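Local coordinates for protein phosphopantetheine adenylyltransferase (PDB 3DO8) that probably transfers an adenylyl group from ATP to 4'-phosphopantetheine, giving dephospho-CoA and pyrophosphate in coenzyme A biosynthesis, at residues V3-T8 against K18-A23; I33-D38 against L49-R54; L90-E95 against I115-V120. All coordinates share one frame; numbering follows the deposited sequence.

Interaction 1: V3-T8 against K18-A23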
ATOM      1  N   VAL A   3      11.895  -2.421  -1.828  1.00 14.40           N
ATOM      2  CA  VAL A   3      10.652  -1.970  -2.503  1.00 14.06           C
ATOM      3  C   VAL A   3      10.915  -1.515  -3.950  1.00 12.89           C
ATOM      4  O   VAL A   3      11.827  -0.708  -4.190  1.00 14.14           O
ATOM      5  CB  VAL A   3       9.986  -0.793  -1.756  1.00 13.71           C
ATOM      6  CG1 VAL A   3       8.679  -0.406  -2.457  1.00 15.31           C
ATOM      7  CG2 VAL A   3       9.767  -1.117  -0.289  1.00 16.19           C
ATOM      8  N   ALA A   4      10.114  -2.031  -4.888  1.00 12.21           N
ATOM      9  CA  ALA A   4      10.063  -1.629  -6.293  1.00 12.13           C
ATOM     10  C   ALA A   4       8.890  -0.701  -6.581  1.00 11.99           C
ATOM     11  O   ALA A   4       7.812  -0.925  -6.086  1.00 12.37           O
ATOM     12  CB  ALA A   4       9.926  -2.823  -7.163  1.00 12.90           C
ATOM     13  N   LEU A   5       9.158   0.346  -7.350  1.00 13.40           N
ATOM     14  CA  LEU A   5       8.179   1.292  -7.833  1.00 12.60           C
ATOM     15  C   LEU A   5       8.649   1.706  -9.216  1.00 12.39           C
ATOM     16  O   LEU A   5       9.809   1.930  -9.411  1.00 13.27           O
ATOM     17  CB  LEU A   5       8.170   2.559  -6.941  1.00 13.90           C
ATOM     18  CG  LEU A   5       7.401   3.773  -7.409  1.00 16.06           C
ATOM     19  CD1 LEU A   5       5.915   3.457  -7.574  1.00 16.87           C
ATOM     20  CD2 LEU A   5       7.609   4.878  -6.443  1.00 14.54           C
ATOM     21  N   GLY A   6       7.736   1.850 -10.155  1.00 12.20           N
ATOM     22  CA  GLY A   6       8.086   2.281 -11.499  1.00 13.19           C
ATOM     23  C   GLY A   6       7.079   3.217 -12.106  1.00 13.49           C
ATOM     24  O   GLY A   6       5.944   3.288 -11.654  1.00 15.10           O
ATOM     25  N   GLY A   7       7.513   3.954 -13.120  1.00 12.80           N
ATOM     26  CA  GLY A   7       6.625   4.866 -13.809  1.00 14.21           C
ATOM     27  C   GLY A   7       7.322   5.669 -14.883  1.00 13.50           C
ATOM     28  O   GLY A   7       8.525   5.567 -15.078  1.00 13.18           O
ATOM     29  N   THR A   8       6.516   6.451 -15.591  1.00 14.15           N
ATOM     30  CA  THR A   8       6.998   7.428 -16.552  1.00 14.26           C
ATOM     31  C   THR A   8       7.141   8.798 -15.871  1.00 14.59           C
ATOM     32  O   THR A   8       8.072   9.504 -16.144  1.00 14.76           O
ATOM     33  CB  THR A   8       6.045   7.509 -17.763  1.00 15.05           C
ATOM     34  OG1 THR A   8       6.094   6.281 -18.472  1.00 15.52           O
ATOM     35  CG2 THR A   8       6.438   8.636 -18.677  1.00 15.72           C
ATOM     36  N   LYS A  18       1.646   9.969  -4.059  1.00 12.91           N
ATOM     37  CA  LYS A  18       1.119   8.975  -3.123  1.00 13.91           C
ATOM     38  C   LYS A  18       1.900   7.675  -3.227  1.00 13.08           C
ATOM     39  O   LYS A  18       2.242   7.059  -2.213  1.00 13.01           O
ATOM     40  CB  LYS A  18      -0.358   8.731  -3.346  1.00 14.14           C
ATOM     41  CG  LYS A  18      -1.240   9.925  -3.019  1.00 16.78           C
ATOM     42  CD  LYS A  18      -2.694   9.724  -3.428  1.00 19.10           C
ATOM     43  CE  LYS A  18      -3.591  10.790  -2.776  1.00 22.60           C
ATOM     44  NZ  LYS A  18      -5.001  10.537  -3.164  1.00 27.88           N
ATOM     45  N   LEU A  19       2.173   7.248  -4.451  1.00 12.55           N
ATOM     46  CA  LEU A  19       2.942   6.024  -4.656  1.00 12.88           C
ATOM     47  C   LEU A  19       4.315   6.137  -3.980  1.00 12.80           C
ATOM     48  O   LEU A  19       4.795   5.201  -3.330  1.00 12.07           O
ATOM     49  CB  LEU A  19       3.155   5.764  -6.143  1.00 14.18           C
ATOM     50  CG  LEU A  19       1.971   5.449  -7.037  1.00 17.04           C
ATOM     51  CD1 LEU A  19       2.457   4.905  -8.412  1.00 18.47           C
ATOM     52  CD2 LEU A  19       1.036   4.484  -6.343  1.00 19.93           C
ATOM     53  N   ILE A  20       4.965   7.269  -4.207  1.00 12.27           N
ATOM     54  CA  ILE A  20       6.296   7.503  -3.675  1.00 12.20           C
ATOM     55  C   ILE A  20       6.254   7.496  -2.145  1.00 11.45           C
ATOM     56  O   ILE A  20       7.155   6.920  -1.485  1.00 12.52           O
ATOM     57  CB  ILE A  20       6.898   8.837  -4.226  1.00 11.20           C
ATOM     58  CG1 ILE A  20       7.273   8.664  -5.695  1.00 12.10           C
ATOM     59  CG2 ILE A  20       8.119   9.295  -3.426  1.00 12.79           C
ATOM     60  CD1 ILE A  20       7.486   9.953  -6.482  1.00 12.89           C
ATOM     61  N   ASP A  21       5.221   8.121  -1.560  1.00 11.22           N
ATOM     62  CA  ASP A  21       5.118   8.182  -0.089  1.00 10.93           C
ATOM     63  C   ASP A  21       5.002   6.764   0.466  1.00 10.42           C
ATOM     64  O   ASP A  21       5.638   6.405   1.437  1.00 11.06           O
ATOM     65  CB  ASP A  21       3.890   8.981   0.347  1.00 11.64           C
ATOM     66  CG  ASP A  21       3.895   9.289   1.834  1.00 12.80           C
ATOM     67  OD1 ASP A  21       4.862   9.948   2.289  1.00 15.25           O
ATOM     68  OD2 ASP A  21       2.920   8.875   2.543  1.00 14.13           O
ATOM     69  N   VAL A  22       4.124   5.976  -0.128  1.00 10.55           N
ATOM     70  CA  VAL A  22       3.911   4.600   0.349  1.00 11.13           C
ATOM     71  C   VAL A  22       5.233   3.816   0.195  1.00 10.90           C
ATOM     72  O   VAL A  22       5.665   3.139   1.109  1.00 11.79           O
ATOM     73  CB  VAL A  22       2.714   3.900  -0.385  1.00 11.06           C
ATOM     74  CG1 VAL A  22       2.709   2.398  -0.123  1.00 12.23           C
ATOM     75  CG2 VAL A  22       1.389   4.571  -0.019  1.00 11.82           C
ATOM     76  N   ALA A  23       5.886   3.930  -0.952  1.00 11.24           N
ATOM     77  CA  ALA A  23       7.112   3.173  -1.200  1.00 11.85           C
ATOM     78  C   ALA A  23       8.193   3.536  -0.182  1.00 11.80           C
ATOM     79  O   ALA A  23       8.881   2.659   0.325  1.00 12.41           O
ATOM     80  CB  ALA A  23       7.622   3.386  -2.618  1.00 12.84           C
TER

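Interaction 2: I33-D38 against L49-R54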
ATOM      1  N   ILE A  33      13.459   3.209  -7.719  1.00 14.18           N
ATOM      2  CA  ILE A  33      12.455   3.820  -8.548  1.00 13.20           C
ATOM      3  C   ILE A  33      12.864   3.653 -10.014  1.00 13.18           C
ATOM      4  O   ILE A  33      13.895   4.187 -10.435  1.00 13.87           O
ATOM      5  CB  ILE A  33      12.252   5.337  -8.243  1.00 12.09           C
ATOM      6  CG1 ILE A  33      11.930   5.552  -6.751  1.00 12.71           C
ATOM      7  CG2 ILE A  33      11.148   5.877  -9.135  1.00 14.20           C
ATOM      8  CD1 ILE A  33      11.646   7.015  -6.400  1.00 15.21           C
ATOM      9  N   GLY A  34      12.065   2.910 -10.765  1.00 12.18           N
ATOM     10  CA  GLY A  34      12.271   2.758 -12.184  1.00 12.70           C
ATOM     11  C   GLY A  34      11.597   3.904 -12.898  1.00 13.13           C
ATOM     12  O   GLY A  34      10.435   4.239 -12.592  1.00 12.92           O
ATOM     13  N   VAL A  35      12.316   4.497 -13.850  1.00 12.36           N
ATOM     14  CA  VAL A  35      11.748   5.523 -14.714  1.00 13.23           C
ATOM     15  C   VAL A  35      11.857   5.013 -16.162  1.00 13.64           C
ATOM     16  O   VAL A  35      12.937   4.590 -16.611  1.00 13.78           O
ATOM     17  CB  VAL A  35      12.481   6.858 -14.488  1.00 12.50           C
ATOM     18  CG1 VAL A  35      12.022   7.903 -15.525  1.00 13.44           C
ATOM     19  CG2 VAL A  35      12.266   7.317 -13.023  1.00 12.66           C
ATOM     20  N   THR A  36      10.745   5.053 -16.892  1.00 13.52           N
ATOM     21  CA  THR A  36      10.705   4.486 -18.237  1.00 14.83           C
ATOM     22  C   THR A  36      11.670   5.210 -19.180  1.00 15.63           C
ATOM     23  O   THR A  36      11.805   6.438 -19.148  1.00 15.00           O
ATOM     24  CB  THR A  36       9.286   4.558 -18.822  1.00 15.02           C
ATOM     25  OG1 THR A  36       8.805   5.894 -18.717  1.00 15.22           O
ATOM     26  CG2 THR A  36       8.326   3.613 -18.098  1.00 15.83           C
ATOM     27  N   SER A  37      12.321   4.449 -20.047  1.00 16.83           N
ATOM     28  CA  SER A  37      13.079   5.032 -21.150  1.00 17.62           C
ATOM     29  C   SER A  37      12.154   5.868 -22.059  1.00 18.72           C
ATOM     30  O   SER A  37      10.921   5.704 -22.042  1.00 17.64           O
ATOM     31  CB  SER A  37      13.710   3.891 -21.960  1.00 17.99           C
ATOM     32  OG  SER A  37      12.684   3.237 -22.672  1.00 17.35           O
ATOM     33  N   ASP A  38      12.739   6.738 -22.878  1.00 20.81           N
ATOM     34  CA  ASP A  38      11.946   7.516 -23.847  1.00 23.11           C
ATOM     35  C   ASP A  38      11.107   6.603 -24.752  1.00 24.66           C
ATOM     36  O   ASP A  38       9.937   6.870 -25.010  1.00 24.12           O
ATOM     37  CB  ASP A  38      12.865   8.379 -24.709  1.00 23.55           C
ATOM     38  CG  ASP A  38      13.514   9.499 -23.935  1.00 25.05           C
ATOM     39  OD1 ASP A  38      13.101   9.736 -22.789  1.00 23.99           O
ATOM     40  OD2 ASP A  38      14.453  10.126 -24.466  1.00 29.86           O
ATOM     41  N   LEU A  49       9.053  14.961 -22.264  1.00 18.18           N
ATOM     42  CA  LEU A  49      10.225  15.130 -21.403  1.00 17.39           C
ATOM     43  C   LEU A  49      11.179  13.958 -21.570  1.00 16.50           C
ATOM     44  O   LEU A  49      10.739  12.795 -21.420  1.00 15.92           O
ATOM     45  CB  LEU A  49       9.825  15.206 -19.922  1.00 15.84           C
ATOM     46  CG  LEU A  49       8.823  16.291 -19.511  1.00 16.96           C
ATOM     47  CD1 LEU A  49       8.572  16.202 -17.996  1.00 14.35           C
ATOM     48  CD2 LEU A  49       9.284  17.693 -19.962  1.00 16.62           C
ATOM     49  N   PRO A  50      12.460  14.237 -21.864  1.00 16.79           N
ATOM     50  CA  PRO A  50      13.461  13.165 -21.909  1.00 16.48           C
ATOM     51  C   PRO A  50      13.577  12.424 -20.581  1.00 15.58           C
ATOM     52  O   PRO A  50      13.285  12.990 -19.522  1.00 14.54           O
ATOM     53  CB  PRO A  50      14.757  13.904 -22.182  1.00 16.78           C
ATOM     54  CG  PRO A  50      14.333  15.139 -22.930  1.00 18.81           C
ATOM     55  CD  PRO A  50      13.070  15.540 -22.212  1.00 17.39           C
ATOM     56  N   PHE A  51      14.014  11.163 -20.663  1.00 15.67           N
ATOM     57  CA  PHE A  51      14.304  10.365 -19.482  1.00 15.66           C
ATOM     58  C   PHE A  51      15.097  11.150 -18.440  1.00 15.09           C
ATOM     59  O   PHE A  51      14.724  11.166 -17.274  1.00 13.72           O
ATOM     60  CB  PHE A  51      15.055   9.087 -19.885  1.00 15.91           C
ATOM     61  CG  PHE A  51      15.672   8.373 -18.721  1.00 15.44           C
ATOM     62  CD1 PHE A  51      14.909   7.502 -17.965  1.00 14.85           C
ATOM     63  CD2 PHE A  51      16.999   8.595 -18.364  1.00 15.25           C
ATOM     64  CE1 PHE A  51      15.461   6.852 -16.884  1.00 14.77           C
ATOM     65  CE2 PHE A  51      17.547   7.974 -17.247  1.00 15.34           C
ATOM     66  CZ  PHE A  51      16.770   7.103 -16.513  1.00 15.95           C
ATOM     67  N   ALA A  52      16.198  11.782 -18.837  1.00 14.56           N
ATOM     68  CA  ALA A  52      17.045  12.492 -17.891  1.00 14.97           C
ATOM     69  C   ALA A  52      16.271  13.553 -17.101  1.00 14.32           C
ATOM     70  O   ALA A  52      16.507  13.740 -15.903  1.00 15.48           O
ATOM     71  CB  ALA A  52      18.277  13.113 -18.609  1.00 16.41           C
ATOM     72  N   ILE A  53      15.336  14.235 -17.769  1.00 13.52           N
ATOM     73  CA  ILE A  53      14.567  15.298 -17.117  1.00 13.10           C
ATOM     74  C   ILE A  53      13.543  14.686 -16.150  1.00 12.98           C
ATOM     75  O   ILE A  53      13.396  15.145 -15.019  1.00 12.86           O
ATOM     76  CB  ILE A  53      13.862  16.187 -18.166  1.00 14.32           C
ATOM     77  CG1 ILE A  53      14.898  16.950 -18.991  1.00 13.09           C
ATOM     78  CG2 ILE A  53      12.844  17.122 -17.519  1.00 13.71           C
ATOM     79  CD1 ILE A  53      15.745  17.916 -18.235  1.00 16.75           C
ATOM     80  N   ARG A  54      12.851  13.636 -16.587  1.00 11.96           N
ATOM     81  CA  ARG A  54      11.888  12.931 -15.727  1.00 13.00           C
ATOM     82  C   ARG A  54      12.571  12.331 -14.481  1.00 12.32           C
ATOM     83  O   ARG A  54      12.082  12.473 -13.359  1.00 13.11           O
ATOM     84  CB  ARG A  54      11.108  11.880 -16.529  1.00 12.76           C
ATOM     85  CG  ARG A  54      10.227  12.530 -17.592  1.00 14.19           C
ATOM     86  CD  ARG A  54       9.436  11.536 -18.421  1.00 14.34           C
ATOM     87  NE  ARG A  54      10.249  10.812 -19.380  1.00 14.76           N
ATOM     88  CZ  ARG A  54      10.567   9.528 -19.320  1.00 15.21           C
ATOM     89  NH1 ARG A  54      10.186   8.760 -18.307  1.00 15.32           N
ATOM     90  NH2 ARG A  54      11.301   9.022 -20.307  1.00 14.70           N
TER
HETATM   91  O   HOH W   1      10.224  10.541 -23.100  1.00 30.34           O

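Interaction 3: L90-E95 against I115-V120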
ATOM      1  N   LEU A  90       6.127  -4.508  -4.112  1.00 10.72           N
ATOM      2  CA  LEU A  90       6.023  -3.823  -5.385  1.00 11.33           C
ATOM      3  C   LEU A  90       4.813  -2.910  -5.274  1.00 10.59           C
ATOM      4  O   LEU A  90       3.676  -3.386  -5.103  1.00 10.36           O
ATOM      5  CB  LEU A  90       5.812  -4.834  -6.513  1.00 11.48           C
ATOM      6  CG  LEU A  90       5.521  -4.327  -7.950  1.00 13.14           C
ATOM      7  CD1 LEU A  90       6.485  -3.250  -8.469  1.00 16.06           C
ATOM      8  CD2 LEU A  90       5.406  -5.547  -8.931  1.00 14.77           C
ATOM      9  N   VAL A  91       5.072  -1.611  -5.301  1.00 11.25           N
ATOM     10  CA  VAL A  91       4.065  -0.586  -5.096  1.00 11.78           C
ATOM     11  C   VAL A  91       3.589  -0.121  -6.470  1.00 12.13           C
ATOM     12  O   VAL A  91       4.404   0.304  -7.294  1.00 13.11           O
ATOM     13  CB  VAL A  91       4.597   0.626  -4.286  1.00 11.91           C
ATOM     14  CG1 VAL A  91       3.519   1.755  -4.275  1.00 14.39           C
ATOM     15  CG2 VAL A  91       4.955   0.168  -2.880  1.00 13.13           C
ATOM     16  N   VAL A  92       2.275  -0.222  -6.686  1.00 11.12           N
ATOM     17  CA  VAL A  92       1.658   0.040  -7.980  1.00 11.34           C
ATOM     18  C   VAL A  92       0.366   0.838  -7.837  1.00 12.37           C
ATOM     19  O   VAL A  92      -0.161   0.976  -6.770  1.00 12.98           O
ATOM     20  CB  VAL A  92       1.374  -1.287  -8.752  1.00 11.68           C
ATOM     21  CG1 VAL A  92       2.693  -1.951  -9.075  1.00 13.42           C
ATOM     22  CG2 VAL A  92       0.465  -2.197  -7.983  1.00 12.28           C
ATOM     23  N   SER A  93      -0.086   1.394  -8.950  1.00 14.03           N
ATOM     24  CA  SER A  93      -1.336   2.121  -9.030  1.00 14.54           C
ATOM     25  C   SER A  93      -2.332   1.253  -9.774  1.00 15.11           C
ATOM     26  O   SER A  93      -1.989   0.170 -10.239  1.00 15.71           O
ATOM     27  CB  SER A  93      -1.121   3.405  -9.803  1.00 16.06           C
ATOM     28  OG  SER A  93      -0.967   3.136 -11.170  1.00 18.04           O
ATOM     29  N   PRO A  94      -3.582   1.710  -9.898  1.00 15.47           N
ATOM     30  CA  PRO A  94      -4.526   0.919 -10.704  1.00 16.58           C
ATOM     31  C   PRO A  94      -4.081   0.726 -12.143  1.00 17.77           C
ATOM     32  O   PRO A  94      -4.393  -0.313 -12.734  1.00 20.38           O
ATOM     33  CB  PRO A  94      -5.830   1.737 -10.615  1.00 17.45           C
ATOM     34  CG  PRO A  94      -5.696   2.486  -9.303  1.00 17.30           C
ATOM     35  CD  PRO A  94      -4.233   2.865  -9.234  1.00 16.19           C
ATOM     36  N   GLU A  95      -3.288   1.657 -12.661  1.00 18.27           N
ATOM     37  CA  GLU A  95      -2.820   1.604 -14.038  1.00 20.11           C
ATOM     38  C   GLU A  95      -1.719   0.570 -14.237  1.00 19.08           C
ATOM     39  O   GLU A  95      -1.502   0.082 -15.369  1.00 20.74           O
ATOM     40  CB  GLU A  95      -2.281   2.968 -14.482  1.00 21.60           C
ATOM     41  CG  GLU A  95      -3.345   4.050 -14.594  1.00 25.73           C
ATOM     42  CD  GLU A  95      -2.782   5.374 -15.104  1.00 27.29           C
ATOM     43  OE1 GLU A  95      -1.582   5.430 -15.496  1.00 35.14           O
ATOM     44  OE2 GLU A  95      -3.540   6.375 -15.121  1.00 35.97           O
ATOM     45  N   ILE A 115       6.543 -11.466  -5.128  1.00 13.60           N
ATOM     46  CA  ILE A 115       6.651 -10.172  -4.433  1.00 12.90           C
ATOM     47  C   ILE A 115       5.268  -9.793  -3.891  1.00 12.54           C
ATOM     48  O   ILE A 115       4.260 -10.021  -4.554  1.00 13.46           O
ATOM     49  CB  ILE A 115       7.122  -9.064  -5.430  1.00 12.66           C
ATOM     50  CG1 ILE A 115       8.426  -9.452  -6.184  1.00 13.12           C
ATOM     51  CG2 ILE A 115       7.273  -7.709  -4.721  1.00 14.45           C
ATOM     52  CD1 ILE A 115       8.713  -8.571  -7.342  1.00 14.24           C
ATOM     53  N   THR A 116       5.216  -9.200  -2.702  1.00 11.56           N
ATOM     54  CA  THR A 116       3.928  -8.699  -2.187  1.00 11.56           C
ATOM     55  C   THR A 116       3.527  -7.420  -2.935  1.00 11.81           C
ATOM     56  O   THR A 116       4.237  -6.426  -2.862  1.00 11.11           O
ATOM     57  CB  THR A 116       3.969  -8.456  -0.673  1.00 11.18           C
ATOM     58  OG1 THR A 116       4.216  -9.708  -0.024  1.00 13.86           O
ATOM     59  CG2 THR A 116       2.626  -7.919  -0.181  1.00 13.88           C
ATOM     60  N   ILE A 117       2.386  -7.464  -3.615  1.00 11.30           N
ATOM     61  CA  ILE A 117       1.888  -6.321  -4.356  1.00 11.61           C
ATOM     62  C   ILE A 117       1.097  -5.423  -3.426  1.00 11.11           C
ATOM     63  O   ILE A 117       0.164  -5.880  -2.694  1.00 11.60           O
ATOM     64  CB  ILE A 117       1.023  -6.738  -5.563  1.00 10.94           C
ATOM     65  CG1 ILE A 117       1.846  -7.624  -6.526  1.00 12.97           C
ATOM     66  CG2 ILE A 117       0.453  -5.527  -6.299  1.00 12.41           C
ATOM     67  CD1 ILE A 117       1.038  -8.294  -7.631  1.00 14.48           C
ATOM     68  N   VAL A 118       1.456  -4.142  -3.496  1.00 10.62           N
ATOM     69  CA  VAL A 118       0.811  -3.082  -2.719  1.00 10.94           C
ATOM     70  C   VAL A 118       0.188  -2.102  -3.713  1.00 11.43           C
ATOM     71  O   VAL A 118       0.890  -1.350  -4.376  1.00 10.90           O
ATOM     72  CB  VAL A 118       1.821  -2.380  -1.760  1.00 10.92           C
ATOM     73  CG1 VAL A 118       1.109  -1.239  -0.984  1.00 13.15           C
ATOM     74  CG2 VAL A 118       2.504  -3.435  -0.870  1.00 11.48           C
ATOM     75  N   LYS A 119      -1.137  -2.177  -3.869  1.00 12.44           N
ATOM     76  CA  LYS A 119      -1.836  -1.376  -4.844  1.00 13.48           C
ATOM     77  C   LYS A 119      -2.361  -0.142  -4.161  1.00 13.19           C
ATOM     78  O   LYS A 119      -3.151  -0.218  -3.222  1.00 14.25           O
ATOM     79  CB  LYS A 119      -3.016  -2.141  -5.422  1.00 13.74           C
ATOM     80  CG  LYS A 119      -3.739  -1.413  -6.526  1.00 15.58           C
ATOM     81  CD  LYS A 119      -5.009  -2.160  -6.854  1.00 18.31           C
ATOM     82  CE  LYS A 119      -5.785  -1.500  -7.969  1.00 20.31           C
ATOM     83  NZ  LYS A 119      -7.236  -1.331  -7.584  1.00 23.66           N
ATOM     84  N   VAL A 120      -1.921   1.000  -4.631  1.00 12.63           N
ATOM     85  CA  VAL A 120      -2.361   2.275  -4.054  1.00 12.70           C
ATOM     86  C   VAL A 120      -3.404   2.846  -5.008  1.00 13.51           C
ATOM     87  O   VAL A 120      -3.097   3.148  -6.171  1.00 13.69           O
ATOM     88  CB  VAL A 120      -1.185   3.214  -3.923  1.00 13.24           C
ATOM     89  CG1 VAL A 120      -1.592   4.606  -3.376  1.00 14.26           C
ATOM     90  CG2 VAL A 120      -0.058   2.525  -3.089  1.00 12.67           C
TER

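Interaction 1: V3-T8 against K18-A23
Leu5 and Val3 of strand 3-7 pack on Leu19, Ile20 and Ala23 of helix 14-27, and so join the first strand and the helix of the opening beta-alpha-beta unit in this Rossmann-like nucleotidyltransferase domain. The link between the two segments carries the sequence His-Glu-Gly-His, the HxGH signature of the superfamily. The helix segment runs back along the strand, nearly antiparallel at 168°, with the two axes 9.4 Å apart. That distance is bridged by aliphatic side chains alone, since no hydrogen bond crosses the contact. Leu5 does most of the work. Its CG stands anti to the backbone N (chi1 169°), and the two methyls of the fork then part to different helix residues. Leu5 CD1 meets CD1 of Leu19, methyl against methyl, at 3.8 Å. Leu5 CD2 lies 3.9 Å from Ile20 CG1, where the leucine and isoleucine side chains meet at about a right angle. Leu5 CD2 also reaches Ala23 CB at 4.1 Å, and is thereby caught between residues nearly one helical turn apart. Nearer the start of the strand, Val3 places CG1 3.9 Å from Ala23 CB, while its other methyl, CG2, lies near the carbonyl oxygen of Ala23. Alanine suits this place because a short side chain lets the helix backbone come close to the strand, the CA atoms of Val3 and Ala23 being 6.4 Å apart. Branched residues on the strand fill the remaining depth. Around the contact, Val3 also touches Val91 of strand 89-92, Leu19 leans on Val120 of strand 116-121, and Ile20 turns to Val62 and Tyr66 of helix 51-66, so helix 14-27 lies on the sheet with helix 51-66 beside it on the same face.

Interaction 2: I33-D38 against L49-R54
Arg54 reaches from helix 51-66 to the end of strand 31-36 and grips Thr36 O end-on with two nitrogens, NH2 at 2.9 Å and NH1 at 3.0 Å, the oxygen lying in the guanidinium plane. NH1 makes a further, weak bond to Thr36 OG1, whose stronger partner is the hydroxyl of Thr8, and NH1 also donates to Thr8 O. A bend at chi3 (-74°) folds the chain back, and Arg54 NE donates to Leu49 O at 2.9 Å, fixing the rotation of the group. Arg54 NH2 completes a salt bridge to Asp38 OD1 at 3.1 Å, with carboxylate and guanidinium planes 54° apart. Asp38 OD1 is heavily used: its syn lone pair takes the first amide of the helix, Phe51 N, at 2.7 Å, and water 1 donates to it as well as to Leu49 O. Just past the strand, this acceptor and the guanidinium tie its end to the helix N-terminus. The Phe51 ring turns its edge to the strand, CE1 lying 3.4 Å from Val35 O, while Val35 CG1 packs against CD1. With an alanine in place of Arg54, Thr36 O would probably lose both guanidinium donors, Leu49 O would be left to water 1, and Asp38 would lack its cationic mate. The chemistry implies that Asp38, beside a guanidinium and a helix's positive end, is likely to be stabilised as the carboxylate.

Interaction 3: L90-E95 against I115-V120
Val92 O takes the amide of Val120 in a bond of 2.8 Å that is almost straight at 178°, and a CA-H of Lys119 approaches the same oxygen. Val118 O is used in the same double way, by Val92 N at 2.9 Å and by the CA-H of Val91. Leu90 adds two more rungs, its O accepting from Val118 N at 2.8 Å and its N giving to Thr116 O. The regular alternation is that of a parallel ladder, the segments crossing at -23° with the usual sheet twist. Beta-branched residues, at home in extended chain, line both faces. On one, Val92 CG2 meets Ile117 CG2 at 3.7 Å; with Val92 CG1 anti to the carbonyl carbon (chi1 -65°), CG2 is left between the backbone N and the carbonyl carbon, facing the neighbouring strand. On the other face Val91 CG1 touches Val120 CG2 at 3.8 Å. Past the strand end, Pro94 CD rests 3.3 Å from Val120 O, and Lys119, extended as far as CE, passes that carbon beside Pro94 and then bends at its last torsion, where NZ pairs with Asp121. Helix 97-110, which connects the two strands, covers the face of Leu90 and Ile117, whereas helix 14-27 lies over Val91 and Val120; beyond Lys119 the sheet continues as an antiparallel ladder into the second subunit.

In the fold
All three contacts are built on one parallel sheet, and strand 3-7 connects them. Interaction 1 lies almost at the centre of the chain and joins interaction 2 through Leu5 O to Gly34 N (2.8 Å) and Thr8 OG1 to Thr36 OG1 (2.7 Å). On its other side Ala4 O receives Val91 N of interaction 3 at 2.9 Å. Interactions 2 and 3 fall on opposite sides of the chain's centre, their own centres about 20 Å apart, and do not touch. Relatives bind nucleotide near the C-terminal ends of the central strands, beside the HxGH signature; 3-8 and 33-38 end there, which probably places Thr8 and Thr36 near the active site. Interactions 1 and 3 also touch the second subunit.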